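Local structure of glycerol-3-phosphate dehydrogenase [NAD(+)] 1 (Saccharomyces cerevisiae, 4FGW) at residues Asn246-Gly251 with Pro361-Val366; Thr197-Ile202 with Ser230-Val235; Cys252-Gly257 with Arg316-Ser321; Glu275-Gly280 with Ser287-Tyr292. The protein catalyses the NAD-dependent interconversion of dihydroxyacetone phosphate and sn-glycerol 3-phosphate, supporting the glycerol accumulation that protects yeast cells against hyperosmotic stress. All coordinates share one frame; numbering follows the deposited sequence.

Interaction 1: residues Asn246-Gly251 with Pro361-Val366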
loop_
_atom_site.group_PDB
_atom_site.type_symbol
_atom_site.label_atom_id
_atom_site.label_comp_id
_atom_site.label_asym_id
_atom_site.label_seq_id
_atom_site.Cartn_x
_atom_site.Cartn_y
_atom_site.Cartn_z
ATOM N N ASN A 246 -1.638 6.218 11.751
ATOM C CA ASN A 246 -0.559 6.839 12.519
ATOM C C ASN A 246 0.102 5.896 13.508
ATOM O O ASN A 246 1.285 6.063 13.798
ATOM C CB ASN A 246 -1.016 8.140 13.155
ATOM C CG ASN A 246 -1.604 9.112 12.165
ATOM O OD1 ASN A 246 -1.278 9.110 10.974
ATOM N ND2 ASN A 246 -2.527 9.921 12.622
ATOM N N VAL A 247 -0.637 4.874 13.977
ATOM C CA VAL A 247 -0.106 3.830 14.867
ATOM C C VAL A 247 0.826 2.958 14.011
ATOM O O VAL A 247 1.946 2.653 14.433
ATOM C CB VAL A 247 -1.227 3.003 15.557
ATOM C CG1 VAL A 247 -0.645 1.846 16.369
ATOM C CG2 VAL A 247 -2.101 3.892 16.439
ATOM N N VAL A 248 0.374 2.619 12.786
ATOM C CA VAL A 248 1.140 1.848 11.811
ATOM C C VAL A 248 2.411 2.623 11.374
ATOM O O VAL A 248 3.495 2.032 11.319
ATOM C CB VAL A 248 0.267 1.416 10.597
ATOM C CG1 VAL A 248 1.050 0.510 9.647
ATOM C CG2 VAL A 248 -1.018 0.730 11.057
ATOM N N ALA A 249 2.280 3.938 11.099
ATOM C CA ALA A 249 3.397 4.805 10.696
ATOM C C ALA A 249 4.526 4.795 11.739
ATOM O O ALA A 249 5.699 4.897 11.369
ATOM C CB ALA A 249 2.906 6.228 10.457
ATOM N N LEU A 250 4.170 4.633 13.034
ATOM C CA LEU A 250 5.147 4.538 14.120
ATOM C C LEU A 250 5.970 3.255 13.982
ATOM O O LEU A 250 7.196 3.317 14.046
ATOM C CB LEU A 250 4.494 4.640 15.509
ATOM C CG LEU A 250 3.921 6.010 15.923
ATOM C CD1 LEU A 250 3.063 5.884 17.156
ATOM C CD2 LEU A 250 5.032 7.028 16.199
ATOM N N GLY A 251 5.294 2.130 13.714
ATOM C CA GLY A 251 5.921 0.831 13.485
ATOM C C GLY A 251 6.871 0.839 12.304
ATOM O O GLY A 251 7.908 0.174 12.354
ATOM N N PRO A 361 -1.660 -7.624 17.462
ATOM C CA PRO A 361 -0.260 -7.572 17.925
ATOM C C PRO A 361 0.573 -6.364 17.502
ATOM O O PRO A 361 1.388 -5.923 18.308
ATOM C CB PRO A 361 0.337 -8.904 17.455
ATOM C CG PRO A 361 -0.566 -9.381 16.394
ATOM C CD PRO A 361 -1.931 -8.892 16.753
ATOM N N LEU A 362 0.366 -5.807 16.281
ATOM C CA LEU A 362 1.109 -4.621 15.831
ATOM C C LEU A 362 0.722 -3.372 16.617
ATOM O O LEU A 362 1.612 -2.653 17.078
ATOM C CB LEU A 362 1.019 -4.387 14.317
ATOM C CG LEU A 362 1.731 -3.128 13.775
ATOM C CD1 LEU A 362 3.259 -3.232 13.924
ATOM C CD2 LEU A 362 1.348 -2.863 12.353
ATOM N N PHE A 363 -0.598 -3.137 16.804
ATOM C CA PHE A 363 -1.120 -2.020 17.603
ATOM C C PHE A 363 -0.590 -2.128 19.033
ATOM O O PHE A 363 -0.158 -1.121 19.598
ATOM C CB PHE A 363 -2.668 -1.982 17.592
ATOM C CG PHE A 363 -3.358 -1.629 16.287
ATOM C CD1 PHE A 363 -4.732 -1.785 16.143
ATOM C CD2 PHE A 363 -2.633 -1.144 15.200
ATOM C CE1 PHE A 363 -5.369 -1.466 14.935
ATOM C CE2 PHE A 363 -3.273 -0.823 13.995
ATOM C CZ PHE A 363 -4.636 -0.981 13.875
ATOM N N GLU A 364 -0.564 -3.360 19.588
ATOM C CA GLU A 364 -0.053 -3.630 20.934
ATOM C C GLU A 364 1.455 -3.386 21.016
ATOM O O GLU A 364 1.903 -2.749 21.965
ATOM C CB GLU A 364 -0.406 -5.052 21.400
ATOM C CG GLU A 364 -0.095 -5.287 22.874
ATOM C CD GLU A 364 -0.072 -6.725 23.361
ATOM O OE1 GLU A 364 -0.373 -7.643 22.564
ATOM O OE2 GLU A 364 0.226 -6.928 24.560
ATOM N N ALA A 365 2.221 -3.872 20.017
ATOM C CA ALA A 365 3.676 -3.729 19.925
ATOM C C ALA A 365 4.109 -2.258 19.925
ATOM O O ALA A 365 5.004 -1.902 20.692
ATOM C CB ALA A 365 4.194 -4.434 18.682
ATOM N N VAL A 366 3.445 -1.407 19.104
ATOM C CA VAL A 366 3.695 0.037 19.018
ATOM C C VAL A 366 3.470 0.673 20.405
ATOM O O VAL A 366 4.352 1.386 20.891
ATOM C CB VAL A 366 2.851 0.711 17.891
ATOM C CG1 VAL A 366 2.954 2.234 17.940
ATOM C CG2 VAL A 366 3.260 0.196 16.514
#
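L362 is the first residue of 361-366 to meet 246-251: its CD2 lies 4.3 Å from CG1 of V248, a loose contact between methyl groups. L362 also packs on I268 and V271 of helix 261-283, and I268 touches V248 too.

F363 follows with one side of its ring, CD2 and CE2. CD2 of F363 is 3.8 Å from CG1 of V247, which approaches obliquely, while CG2 of V248 sits at the ring edge, near its plane, 4.0 Å from F363 CE2. The ring is brought there by a first torsion of -68°, with CG beside the backbone N; its CB does not head for the partner helix, and the contact is made by the ring carbons. V347 of helix 340-354 also packs on this ring.

One turn on, V366 fits between V247 and L250. Its CG1 is 3.7 Å from CD1 of L250 and 3.9 Å from CG1 of V247, the L250 and V366 side chains crossing at about a right angle. Its other methyl, CG2, rests against backbone, 3.5 Å from the carbonyl O of V247. G251, without a side chain, probably eases the approach, 6.0 Å between CA of G251 and CA of V366.

The helix segments cross at 68° with axes 9.3 Å apart, inside the all-helical C-terminal part of the enzyme. No hydrogen bond spans them and every touching residue is buried, so cohesion here is apolar: branched methyls and an aromatic ring hold helix 361-371 against the helix that carries K245, the probable proton acceptor.

Interaction 2: residues Thr197-Ile202 with Ser230-Val235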
loop_
_atom_site.group_PDB
_atom_site.type_symbol
_atom_site.label_atom_id
_atom_site.label_comp_id
_atom_site.label_asym_id
_atom_site.label_seq_id
_atom_site.Cartn_x
_atom_site.Cartn_y
_atom_site.Cartn_z
ATOM N N THR A 197 -11.716 10.269 -0.743
ATOM C CA THR A 197 -12.914 9.452 -0.665
ATOM C C THR A 197 -13.945 10.315 0.063
ATOM O O THR A 197 -13.603 11.030 1.013
ATOM C CB THR A 197 -12.693 8.158 0.130
ATOM O OG1 THR A 197 -11.392 7.627 -0.103
ATOM C CG2 THR A 197 -13.755 7.119 -0.162
ATOM N N VAL A 198 -15.192 10.265 -0.425
ATOM C CA VAL A 198 -16.350 10.883 0.194
ATOM C C VAL A 198 -17.292 9.716 0.495
ATOM O O VAL A 198 -17.639 8.954 -0.411
ATOM C CB VAL A 198 -17.031 11.998 -0.652
ATOM C CG1 VAL A 198 -18.257 12.559 0.077
ATOM C CG2 VAL A 198 -16.055 13.123 -0.971
ATOM N N ALA A 199 -17.660 9.545 1.774
ATOM C CA ALA A 199 -18.573 8.483 2.196
ATOM C C ALA A 199 -19.843 9.068 2.765
ATOM O O ALA A 199 -19.789 10.018 3.542
ATOM C CB ALA A 199 -17.906 7.571 3.200
ATOM N N TYR A 200 -20.995 8.518 2.364
ATOM C CA TYR A 200 -22.306 8.995 2.810
ATOM C C TYR A 200 -23.352 7.905 2.616
ATOM O O TYR A 200 -23.483 7.353 1.518
ATOM C CB TYR A 200 -22.689 10.264 2.018
ATOM C CG TYR A 200 -24.018 10.893 2.366
ATOM C CD1 TYR A 200 -24.126 11.807 3.411
ATOM C CD2 TYR A 200 -25.147 10.656 1.588
ATOM C CE1 TYR A 200 -25.341 12.420 3.711
ATOM C CE2 TYR A 200 -26.367 11.266 1.877
ATOM C CZ TYR A 200 -26.461 12.145 2.943
ATOM O OH TYR A 200 -27.665 12.742 3.230
ATOM N N HIS A 201 -24.081 7.583 3.688
ATOM C CA HIS A 201 -25.173 6.617 3.632
ATOM C C HIS A 201 -26.411 7.411 3.274
ATOM O O HIS A 201 -26.754 8.360 3.990
ATOM C CB HIS A 201 -25.385 5.909 4.986
ATOM C CG HIS A 201 -24.297 4.947 5.349
ATOM N ND1 HIS A 201 -23.432 5.200 6.403
ATOM C CD2 HIS A 201 -23.968 3.758 4.789
ATOM C CE1 HIS A 201 -22.610 4.165 6.451
ATOM N NE2 HIS A 201 -22.888 3.274 5.495
ATOM N N ILE A 202 -27.056 7.063 2.145
ATOM C CA ILE A 202 -28.289 7.717 1.711
ATOM C C ILE A 202 -29.342 7.401 2.786
ATOM O O ILE A 202 -29.512 6.228 3.130
ATOM C CB ILE A 202 -28.704 7.285 0.273
ATOM C CG1 ILE A 202 -27.774 7.915 -0.777
ATOM C CG2 ILE A 202 -30.168 7.639 -0.033
ATOM C CD1 ILE A 202 -27.051 6.935 -1.562
ATOM N N SER A 230 -13.915 9.795 -5.116
ATOM C CA SER A 230 -14.620 8.518 -5.180
ATOM C C SER A 230 -15.681 8.574 -4.077
ATOM O O SER A 230 -15.344 8.816 -2.919
ATOM C CB SER A 230 -13.661 7.357 -4.953
ATOM O OG SER A 230 -14.382 6.150 -4.768
ATOM N N VAL A 231 -16.955 8.415 -4.447
ATOM C CA VAL A 231 -18.079 8.469 -3.510
ATOM C C VAL A 231 -18.577 7.066 -3.170
ATOM O O VAL A 231 -18.922 6.292 -4.064
ATOM C CB VAL A 231 -19.236 9.412 -3.945
ATOM C CG1 VAL A 231 -20.151 9.731 -2.762
ATOM C CG2 VAL A 231 -18.701 10.698 -4.561
ATOM N N ILE A 232 -18.599 6.745 -1.869
ATOM C CA ILE A 232 -19.036 5.446 -1.341
ATOM C C ILE A 232 -20.043 5.636 -0.196
ATOM O O ILE A 232 -20.406 6.772 0.120
ATOM C CB ILE A 232 -17.820 4.546 -0.938
ATOM C CG1 ILE A 232 -16.967 5.185 0.187
ATOM C CG2 ILE A 232 -16.974 4.164 -2.165
ATOM C CD1 ILE A 232 -16.155 4.220 1.019
ATOM N N GLU A 233 -20.478 4.531 0.424
ATOM C CA GLU A 233 -21.419 4.527 1.548
ATOM C C GLU A 233 -20.706 4.412 2.896
ATOM O O GLU A 233 -21.106 5.068 3.854
ATOM C CB GLU A 233 -22.421 3.368 1.406
ATOM C CG GLU A 233 -23.530 3.627 0.406
ATOM C CD GLU A 233 -24.882 3.118 0.860
ATOM O OE1 GLU A 233 -25.244 1.984 0.471
ATOM O OE2 GLU A 233 -25.573 3.841 1.616
ATOM N N ASP A 234 -19.665 3.558 2.967
ATOM C CA ASP A 234 -18.918 3.227 4.176
ATOM C C ASP A 234 -18.238 4.399 4.903
ATOM O O ASP A 234 -17.032 4.627 4.751
ATOM C CB ASP A 234 -17.987 2.023 3.916
ATOM C CG ASP A 234 -17.376 1.363 5.141
ATOM O OD1 ASP A 234 -17.776 1.714 6.274
ATOM O OD2 ASP A 234 -16.497 0.495 4.966
ATOM N N VAL A 235 -19.034 5.121 5.728
ATOM C CA VAL A 235 -18.604 6.249 6.563
ATOM C C VAL A 235 -17.649 5.749 7.663
ATOM O O VAL A 235 -16.664 6.421 7.964
ATOM C CB VAL A 235 -19.812 7.071 7.127
ATOM C CG1 VAL A 235 -19.366 8.132 8.128
ATOM C CG2 VAL A 235 -20.620 7.714 6.003
#
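A199 and I232 form the apolar centre of this parallel strand pair: CB of A199 is 4.0 Å from CG1 of I232, on the same face as T197 and S230. CG2 of T197 extends the patch toward I232 CG1, and CG2 of V235 closes it from beyond the strand end, 3.9 Å from A199 CB. With chi1 of 62°, I232 holds CG1 between its backbone N and carbonyl carbon, where it reaches both T197 and A199. V198 and V231 occupy the reverse face.

The backbones are joined by three hydrogen bonds. V198 N donates to S230 O at 2.9 Å, I232 N to V198 O at 2.8 Å, and Y200 N to I232 O at 2.9 Å. The first is almost straight, 172° at the hydrogen; the last is more bent.

At the polar edge, the H201 ring lies over the carbonyl of E233. E233 O is 3.0 Å from NE2 of H201, but it stands over the centre of one ring face and the angle rules out a hydrogen bond. The E233 chain bends at chi2 and crosses H201 at about a right angle, OE2 near ring atom CD2, the planes 65° apart. The CB of D234 points away from 197-202, and its OD1 N-caps the following helix at G237 N, while its OD2 receives R288 N.

Strands 194-199 and 227-232 are linked through helix 215-222 in a beta-alpha-beta crossover. They form one flank of the large mixed sheet of the Rossmann-type nucleotide-binding domain, and strand 227-232 leads directly into helix 235-257.

Interaction 3: residues Cys252-Gly257 with Arg316-Ser321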
loop_
_atom_site.group_PDB
_atom_site.type_symbol
_atom_site.label_atom_id
_atom_site.label_comp_id
_atom_site.label_asym_id
_atom_site.label_seq_id
_atom_site.Cartn_x
_atom_site.Cartn_y
_atom_site.Cartn_z
ATOM N N CYS A 252 6.542 1.625 11.242
ATOM C CA CYS A 252 7.377 1.799 10.035
ATOM C C CYS A 252 8.645 2.578 10.354
ATOM O O CYS A 252 9.724 2.207 9.887
ATOM C CB CYS A 252 6.594 2.471 8.913
ATOM S SG CYS A 252 5.241 1.476 8.259
ATOM N N GLY A 253 8.488 3.662 11.116
ATOM C CA GLY A 253 9.585 4.519 11.552
ATOM C C GLY A 253 10.595 3.764 12.386
ATOM O O GLY A 253 11.802 3.871 12.141
ATOM N N PHE A 254 10.096 2.942 13.346
ATOM C CA PHE A 254 10.928 2.098 14.207
ATOM C C PHE A 254 11.800 1.199 13.348
ATOM O O PHE A 254 13.020 1.167 13.503
ATOM C CB PHE A 254 10.059 1.225 15.137
ATOM C CG PHE A 254 9.200 1.946 16.150
ATOM C CD1 PHE A 254 8.021 1.377 16.615
ATOM C CD2 PHE A 254 9.577 3.188 16.649
ATOM C CE1 PHE A 254 7.224 2.045 17.548
ATOM C CE2 PHE A 254 8.781 3.853 17.579
ATOM C CZ PHE A 254 7.610 3.278 18.025
ATOM N N VAL A 255 11.163 0.523 12.403
ATOM C CA VAL A 255 11.772 -0.418 11.481
ATOM C C VAL A 255 12.779 0.234 10.496
ATOM O O VAL A 255 13.834 -0.350 10.236
ATOM C CB VAL A 255 10.631 -1.254 10.863
ATOM C CG1 VAL A 255 10.582 -1.193 9.344
ATOM C CG2 VAL A 255 10.649 -2.673 11.388
ATOM N N GLU A 256 12.480 1.461 10.020
ATOM C CA GLU A 256 13.351 2.246 9.136
ATOM C C GLU A 256 14.593 2.724 9.904
ATOM O O GLU A 256 15.713 2.493 9.445
ATOM C CB GLU A 256 12.595 3.449 8.558
ATOM C CG GLU A 256 11.711 3.107 7.370
ATOM C CD GLU A 256 10.965 4.264 6.732
ATOM O OE1 GLU A 256 11.172 5.424 7.156
ATOM O OE2 GLU A 256 10.159 4.008 5.809
ATOM N N GLY A 257 14.369 3.342 11.073
ATOM C CA GLY A 257 15.401 3.859 11.966
ATOM C C GLY A 257 16.398 2.818 12.433
ATOM O O GLY A 257 17.557 3.148 12.697
ATOM N N ARG A 316 11.327 7.109 13.772
ATOM C CA ARG A 316 12.628 6.919 13.126
ATOM C C ARG A 316 13.753 7.447 14.041
ATOM O O ARG A 316 14.774 6.777 14.205
ATOM C CB ARG A 316 12.633 7.639 11.767
ATOM C CG ARG A 316 13.456 6.949 10.707
ATOM C CD ARG A 316 13.501 7.761 9.430
ATOM N NE ARG A 316 12.319 7.564 8.589
ATOM C CZ ARG A 316 11.573 8.551 8.096
ATOM N NH1 ARG A 316 11.868 9.818 8.371
ATOM N NH2 ARG A 316 10.526 8.279 7.327
ATOM N N LEU A 317 13.540 8.627 14.666
ATOM C CA LEU A 317 14.497 9.237 15.587
ATOM C C LEU A 317 14.610 8.421 16.874
ATOM O O LEU A 317 15.724 8.237 17.361
ATOM C CB LEU A 317 14.166 10.715 15.868
ATOM C CG LEU A 317 15.211 11.508 16.685
ATOM C CD1 LEU A 317 16.561 11.611 15.961
ATOM C CD2 LEU A 317 14.697 12.879 17.035
ATOM N N MET A 318 13.470 7.883 17.385
ATOM C CA MET A 318 13.420 7.017 18.574
ATOM C C MET A 318 14.370 5.821 18.390
ATOM O O MET A 318 15.058 5.425 19.328
ATOM C CB MET A 318 11.996 6.491 18.795
ATOM C CG MET A 318 11.085 7.435 19.528
ATOM S SD MET A 318 9.365 6.865 19.468
ATOM C CE MET A 318 9.404 5.524 20.645
ATOM N N ALA A 319 14.404 5.266 17.171
ATOM C CA ALA A 319 15.259 4.142 16.799
ATOM C C ALA A 319 16.724 4.585 16.603
ATOM O O ALA A 319 17.638 3.879 17.034
ATOM C CB ALA A 319 14.723 3.490 15.535
ATOM N N THR A 320 16.933 5.765 15.973
ATOM C CA THR A 320 18.235 6.380 15.686
ATOM C C THR A 320 18.985 6.761 16.979
ATOM O O THR A 320 20.137 6.362 17.161
ATOM C CB THR A 320 18.036 7.572 14.711
ATOM O OG1 THR A 320 17.772 7.063 13.404
ATOM C CG2 THR A 320 19.236 8.522 14.652
ATOM N N SER A 321 18.325 7.535 17.858
ATOM C CA SER A 321 18.881 8.032 19.105
ATOM C C SER A 321 18.733 7.063 20.281
ATOM O O SER A 321 19.739 6.611 20.831
ATOM C CB SER A 321 18.274 9.389 19.447
ATOM O OG SER A 321 16.866 9.293 19.598
#
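A single carboxylate oxygen of E256 takes both hydrogen bonds from R316: OE1 lies 2.8 Å from NE and 2.9 Å from NH2. The guanidinium presents its side, the NE and NH2 edge, and the two flat groups are only 13° from coplanar. Both donors meet OE1 nearly along its C-O axis, though the N-H angles of 148° and 139° are bent, consistent with two donors sharing one acceptor. A bend at chi3 of R316 turns this edge toward E256, whose second oxygen, OE2, has a weak hydrogen bond to S265.

Beside the salt bridge, CA of R316 makes a CH...O contact of 3.3 Å with G253 O, and CB of A319 packs 3.5 Å from F254 O and against the bare backbone of G257. G253 and G257, without side chains, are consistent with the 7.1 Å approach of the segment axes.

On the other flank, M318 and F254 form a Met-aromatic contact: SD lies at the ring edge, 5.0 Å from the centroid, and CE is 3.5 Å from F254 CE2. M376 packs on both. Close packing at the glycines thus lies between a Met-aromatic contact and a salt bridge whose paired bonds probably fix the guanidinium's rotation.

Interaction 4: residues Glu275-Gly280 with Ser287-Tyr292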
loop_
_atom_site.group_PDB
_atom_site.type_symbol
_atom_site.label_atom_id
_atom_site.label_comp_id
_atom_site.label_asym_id
_atom_site.label_seq_id
_atom_site.Cartn_x
_atom_site.Cartn_y
_atom_site.Cartn_z
ATOM N N GLU A 275 -4.670 -5.071 10.263
ATOM C CA GLU A 275 -5.160 -4.700 11.590
ATOM C C GLU A 275 -6.219 -3.603 11.557
ATOM O O GLU A 275 -7.130 -3.628 12.369
ATOM C CB GLU A 275 -4.011 -4.404 12.555
ATOM C CG GLU A 275 -3.365 -5.688 13.041
ATOM C CD GLU A 275 -2.328 -5.577 14.133
ATOM O OE1 GLU A 275 -1.500 -6.509 14.245
ATOM O OE2 GLU A 275 -2.348 -4.577 14.887
ATOM N N ILE A 276 -6.134 -2.683 10.580
ATOM C CA ILE A 276 -7.116 -1.616 10.346
ATOM C C ILE A 276 -8.431 -2.262 9.861
ATOM O O ILE A 276 -9.495 -1.914 10.363
ATOM C CB ILE A 276 -6.564 -0.533 9.366
ATOM C CG1 ILE A 276 -5.343 0.204 9.995
ATOM C CG2 ILE A 276 -7.668 0.469 8.969
ATOM C CD1 ILE A 276 -4.543 1.168 9.055
ATOM N N ILE A 277 -8.346 -3.231 8.924
ATOM C CA ILE A 277 -9.512 -3.968 8.411
ATOM C C ILE A 277 -10.202 -4.713 9.555
ATOM O O ILE A 277 -11.419 -4.589 9.728
ATOM C CB ILE A 277 -9.114 -4.930 7.243
ATOM C CG1 ILE A 277 -8.620 -4.136 6.017
ATOM C CG2 ILE A 277 -10.263 -5.886 6.877
ATOM C CD1 ILE A 277 -7.704 -4.883 5.061
ATOM N N ARG A 278 -9.409 -5.465 10.339
ATOM C CA ARG A 278 -9.852 -6.272 11.470
ATOM C C ARG A 278 -10.544 -5.405 12.520
ATOM O O ARG A 278 -11.594 -5.803 13.016
ATOM C CB ARG A 278 -8.658 -7.035 12.067
ATOM C CG ARG A 278 -9.019 -8.083 13.121
ATOM C CD ARG A 278 -7.789 -8.807 13.643
ATOM N NE ARG A 278 -7.052 -9.474 12.567
ATOM C CZ ARG A 278 -5.727 -9.478 12.450
ATOM N NH1 ARG A 278 -4.971 -8.867 13.354
ATOM N NH2 ARG A 278 -5.146 -10.100 11.434
ATOM N N PHE A 279 -9.978 -4.216 12.825
ATOM C CA PHE A 279 -10.532 -3.266 13.789
ATOM C C PHE A 279 -11.879 -2.732 13.314
ATOM O O PHE A 279 -12.830 -2.682 14.099
ATOM C CB PHE A 279 -9.549 -2.110 14.070
ATOM C CG PHE A 279 -9.922 -1.247 15.255
ATOM C CD1 PHE A 279 -9.357 -1.472 16.503
ATOM C CD2 PHE A 279 -10.850 -0.218 15.125
ATOM C CE1 PHE A 279 -9.717 -0.686 17.601
ATOM C CE2 PHE A 279 -11.211 0.564 16.223
ATOM C CZ PHE A 279 -10.637 0.330 17.452
ATOM N N GLY A 280 -11.931 -2.310 12.052
ATOM C CA GLY A 280 -13.141 -1.783 11.439
ATOM C C GLY A 280 -14.303 -2.754 11.483
ATOM O O GLY A 280 -15.378 -2.407 11.964
ATOM N N SER A 287 -18.929 -2.304 8.084
ATOM C CA SER A 287 -17.855 -1.763 7.294
ATOM C C SER A 287 -17.408 -2.744 6.245
ATOM O O SER A 287 -17.280 -3.919 6.531
ATOM C CB SER A 287 -16.690 -1.462 8.197
ATOM O OG SER A 287 -15.953 -0.417 7.672
ATOM N N ARG A 288 -17.141 -2.258 5.037
ATOM C CA ARG A 288 -16.761 -3.152 3.953
ATOM C C ARG A 288 -15.249 -3.248 3.891
ATOM O O ARG A 288 -14.579 -2.224 3.996
ATOM C CB ARG A 288 -17.324 -2.627 2.622
ATOM C CG ARG A 288 -18.851 -2.549 2.599
ATOM C CD ARG A 288 -19.397 -2.140 1.248
ATOM N NE ARG A 288 -19.309 -3.227 0.271
ATOM C CZ ARG A 288 -18.647 -3.151 -0.879
ATOM N NH1 ARG A 288 -18.014 -2.034 -1.220
ATOM N NH2 ARG A 288 -18.623 -4.189 -1.706
ATOM N N GLU A 289 -14.706 -4.475 3.717
ATOM C CA GLU A 289 -13.261 -4.723 3.570
ATOM C C GLU A 289 -12.709 -3.908 2.407
ATOM O O GLU A 289 -11.608 -3.376 2.502
ATOM C CB GLU A 289 -12.989 -6.209 3.290
ATOM C CG GLU A 289 -12.887 -7.065 4.531
ATOM C CD GLU A 289 -12.313 -8.458 4.349
ATOM O OE1 GLU A 289 -11.132 -8.573 3.943
ATOM O OE2 GLU A 289 -13.023 -9.433 4.685
ATOM N N GLU A 290 -13.509 -3.803 1.323
ATOM C CA GLU A 290 -13.260 -3.104 0.066
ATOM C C GLU A 290 -12.778 -1.684 0.264
ATOM O O GLU A 290 -11.815 -1.279 -0.373
ATOM C CB GLU A 290 -14.522 -3.127 -0.819
ATOM C CG GLU A 290 -14.785 -4.468 -1.495
ATOM C CD GLU A 290 -15.477 -5.541 -0.669
ATOM O OE1 GLU A 290 -15.743 -6.625 -1.235
ATOM O OE2 GLU A 290 -15.762 -5.306 0.530
ATOM N N THR A 291 -13.417 -0.948 1.181
ATOM C CA THR A 291 -13.111 0.439 1.538
ATOM C C THR A 291 -11.633 0.626 1.883
ATOM O O THR A 291 -11.005 1.575 1.412
ATOM C CB THR A 291 -14.035 0.860 2.709
ATOM O OG1 THR A 291 -15.391 0.613 2.336
ATOM C CG2 THR A 291 -13.862 2.307 3.115
ATOM N N TYR A 292 -11.090 -0.289 2.695
ATOM C CA TYR A 292 -9.716 -0.249 3.186
ATOM C C TYR A 292 -8.637 -0.410 2.110
ATOM O O TYR A 292 -7.621 0.277 2.178
ATOM C CB TYR A 292 -9.534 -1.253 4.328
ATOM C CG TYR A 292 -10.511 -1.036 5.461
ATOM C CD1 TYR A 292 -10.235 -0.133 6.479
ATOM C CD2 TYR A 292 -11.720 -1.724 5.509
ATOM C CE1 TYR A 292 -11.144 0.098 7.508
ATOM C CE2 TYR A 292 -12.634 -1.510 6.540
ATOM C CZ TYR A 292 -12.340 -0.596 7.538
ATOM O OH TYR A 292 -13.227 -0.370 8.558
#
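The Y292 ring takes the backbone of I277 on one face: CA of I277 lies 4.2 Å from the ring centroid and only 5° off the normal, a well-centred CH-pi contact. CA of E289, from the ring's own segment, sits at the edge in the ring plane. CG2 of I276 comes in obliquely, 3.6 Å from CD1 of Y292, and CA of G280 likewise, near the phenol end.

Y292 reaches helix 261-283 with chi1 of -56°, which sets CG beside its backbone N. The I277 side chain runs past it in the opposite direction, bringing CG1 to 3.5 Å from Y292 CB. The other branch of I277, CG2, meets the aliphatic part of E289 at CG, 3.7 Å away and at about a right angle. Beyond, the carboxylate of E289 turns to the dimer partner, OE1 being hydrogen-bonded to the hydroxyl of Y293 of the second subunit; that tyrosine also packs on I277.

At the far end of the ring, OH of Y292 lies 3.2 Å from CA of G280, an approach possible because position 280 has no side chain. The same hydroxyl donates to OG of S287 at 2.9 Å, and S287 OG is also hydrogen-bonded to OD2 of D234.

No hydrogen bond crosses between 275-280 and 287-292. The apolar face of the tyrosine packs on the helix, whereas its polar tip is satisfied within its own segment, and the S287-D234 link probably helps to fix the ring. The contact between the segments is thus packing, while polar bonds to D234 and to Y293 of the second subunit anchor 287-292 from outside.

How the interactions relate
Helix 235-257 ties the set together: interaction 2 ends at its first turn, and interactions 1 and 3 use successive stretches of it, their centres 13 Å apart and V366 packing on F254. Interaction 4 touches both interaction 1 and interaction 2. Its E275 receives L362 N on OE1 (2.8 Å) and F363 N on OE2 (3.0 Å) at the start of the helix used in interaction 1, while T291 OG1 bonds to D234 OD2 of interaction 2 (2.9 Å). Interactions 2 and 3 lie about 36 Å apart between centres, on opposite sides of the chain's centre. K245, the probable proton acceptor, lies about 6 Å from V248 and 5 Å from I276, side chain to side chain.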